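Second substrate binding domain of putative amino acid ABC transporter (Streptococcus pneumoniae, PDB 4OEN) probably binds an amino acid outside the cell membrane as one substrate-binding domain of an ABC transporter that takes it up. Local coordinates at residues K4-S9 and Q62-I67. Residues are numbered along the deposited sequence; the frame is centred on the assembly and turned at random.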
loop_
_atom_site.group_PDB
_atom_site.type_symbol
_atom_site.label_atom_id
_atom_site.label_comp_id
_atom_site.label_asym_id
_atom_site.label_seq_id
_atom_site.Cartn_x
_atom_site.Cartn_y
_atom_site.Cartn_z
ATOM N N LYS A 4 15.947 2.460 20.757
ATOM C CA LYS A 4 16.200 1.155 21.363
ATOM C C LYS A 4 15.951 0.019 20.362
ATOM O O LYS A 4 16.875 -0.734 20.057
ATOM C CB LYS A 4 15.347 0.965 22.614
ATOM C CG LYS A 4 15.327 -0.465 23.136
ATOM C CD LYS A 4 14.192 -0.686 24.120
ATOM C CE LYS A 4 13.001 0.193 23.795
ATOM N NZ LYS A 4 12.126 0.411 24.963
ATOM N N TYR A 5 14.722 -0.111 19.850
ATOM C CA TYR A 5 14.497 -0.995 18.708
ATOM C C TYR A 5 14.767 -0.226 17.432
ATOM O O TYR A 5 14.261 0.879 17.255
ATOM C CB TYR A 5 13.070 -1.537 18.649
ATOM C CG TYR A 5 12.704 -2.527 19.721
ATOM C CD1 TYR A 5 13.173 -3.834 19.681
ATOM C CD2 TYR A 5 11.867 -2.158 20.766
ATOM C CE1 TYR A 5 12.826 -4.744 20.661
ATOM C CE2 TYR A 5 11.517 -3.054 21.751
ATOM C CZ TYR A 5 11.999 -4.344 21.696
ATOM O OH TYR A 5 11.644 -5.229 22.680
ATOM N N ILE A 6 15.544 -0.813 16.535
ATOM C CA ILE A 6 15.828 -0.179 15.258
ATOM C C ILE A 6 14.834 -0.654 14.217
ATOM O O ILE A 6 14.703 -1.852 13.988
ATOM C CB ILE A 6 17.262 -0.477 14.793
ATOM C CG1 ILE A 6 18.263 0.062 15.814
ATOM C CG2 ILE A 6 17.520 0.134 13.430
ATOM C CD1 ILE A 6 19.698 -0.204 15.444
ATOM N N ILE A 7 14.122 0.289 13.602
ATOM C CA ILE A 7 13.102 -0.035 12.613
ATOM C C ILE A 7 13.533 0.478 11.259
ATOM O O ILE A 7 13.726 1.667 11.081
ATOM C CB ILE A 7 11.724 0.582 12.949
ATOM C CG1 ILE A 7 11.319 0.245 14.389
ATOM C CG2 ILE A 7 10.669 0.107 11.940
ATOM C CD1 ILE A 7 11.206 -1.243 14.658
ATOM N N ALA A 8 13.693 -0.428 10.307
ATOM C CA ALA A 8 14.164 -0.047 8.989
ATOM C C ALA A 8 13.010 0.023 8.001
ATOM O O ALA A 8 12.057 -0.758 8.086
ATOM C CB ALA A 8 15.226 -1.029 8.518
ATOM N N SER A 9 13.098 0.962 7.061
ATOM C CA SER A 9 12.019 1.171 6.119
ATOM C C SER A 9 12.531 1.576 4.741
ATOM O O SER A 9 13.739 1.711 4.510
ATOM C CB SER A 9 11.059 2.238 6.672
ATOM O OG SER A 9 9.895 2.333 5.879
ATOM N N GLN A 62 20.976 -6.384 12.317
ATOM C CA GLN A 62 21.382 -5.010 12.585
ATOM C C GLN A 62 20.192 -4.073 12.696
ATOM O O GLN A 62 20.316 -2.963 13.212
ATOM C CB GLN A 62 22.351 -4.517 11.513
ATOM C CG GLN A 62 23.771 -5.021 11.732
ATOM C CD GLN A 62 24.273 -4.757 13.144
ATOM O OE1 GLN A 62 24.648 -5.682 13.865
ATOM N NE2 GLN A 62 24.285 -3.490 13.541
ATOM N N ALA A 63 19.038 -4.516 12.208
ATOM C CA ALA A 63 17.786 -3.835 12.496
ATOM C C ALA A 63 16.836 -4.845 13.108
ATOM O O ALA A 63 16.927 -6.041 12.832
ATOM C CB ALA A 63 17.190 -3.218 11.246
ATOM N N ASP A 64 15.935 -4.367 13.949
ATOM C CA ASP A 64 15.045 -5.264 14.661
ATOM C C ASP A 64 13.755 -5.548 13.904
ATOM O O ASP A 64 13.227 -6.657 13.975
ATOM C CB ASP A 64 14.750 -4.699 16.044
ATOM C CG ASP A 64 16.016 -4.511 16.858
ATOM O OD1 ASP A 64 16.654 -5.528 17.202
ATOM O OD2 ASP A 64 16.388 -3.353 17.144
ATOM N N GLY A 65 13.251 -4.564 13.174
ATOM C CA GLY A 65 11.993 -4.747 12.476
ATOM C C GLY A 65 11.978 -3.959 11.196
ATOM O O GLY A 65 12.815 -3.078 11.000
ATOM N N ILE A 66 11.058 -4.324 10.313
ATOM C CA ILE A 66 10.841 -3.590 9.069
ATOM C C ILE A 66 9.371 -3.228 8.895
ATOM O O ILE A 66 8.482 -4.034 9.163
ATOM C CB ILE A 66 11.349 -4.391 7.844
ATOM C CG1 ILE A 66 11.035 -3.646 6.546
ATOM C CG2 ILE A 66 10.769 -5.806 7.812
ATOM C CD1 ILE A 66 11.638 -4.304 5.302
ATOM N N ILE A 67 9.128 -1.981 8.502
ATOM C CA ILE A 67 7.778 -1.559 8.133
ATOM C C ILE A 67 7.954 -0.722 6.877
ATOM O O ILE A 67 8.746 0.218 6.860
ATOM C CB ILE A 67 7.055 -0.793 9.286
ATOM C CG1 ILE A 67 5.551 -0.714 8.998
ATOM C CG2 ILE A 67 7.704 0.586 9.593
ATOM C CD1 ILE A 67 4.739 -0.033 10.135
#
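Asp-64 reaches across to Ile-6. Asp-64 OD2 accepts the N-H of Ile-6 through the lone pair turned away from the other oxygen, 2.7 Å from Ile-6 N and nearly straight at 171°. Asp-64 CG stands beside its backbone N (chi1 -59°), which aims OD2 at the strand. In unbroken parallel pairing this N-H would probably go to a main-chain carbonyl. Asp-64 CB lies at the edge of the Tyr-5 ring, 4.1 Å from Tyr-5 CD1, with ring and carboxylate planes almost perpendicular. The Tyr-5 hydroxyl is hydrogen-bonded to the Glu-196 carboxylate. Ile-6 O accepts two N-H groups, from Asp-64 N at 2.8 Å and Gly-65 N at 3.2 Å. Regular parallel bonds follow, Gly-65 O to Ala-8 N and Ala-8 O to Ile-67 N. Beyond them Ser-9 OG donates to Ile-67 O at 2.6 Å, in the carbonyl plane. On one face Ile-7 CG2 touches Ile-67 CG2 at 3.8 Å. On the other the methyls of Ala-8 and Ala-63 meet, under helix 51-60. Strand 5-8 lies between 44-47 and 65-66, parallel to both; helix 51-60 makes the right-handed beta-alpha-beta crossover joining those two, in one lobe of the type II periplasmic binding protein fold.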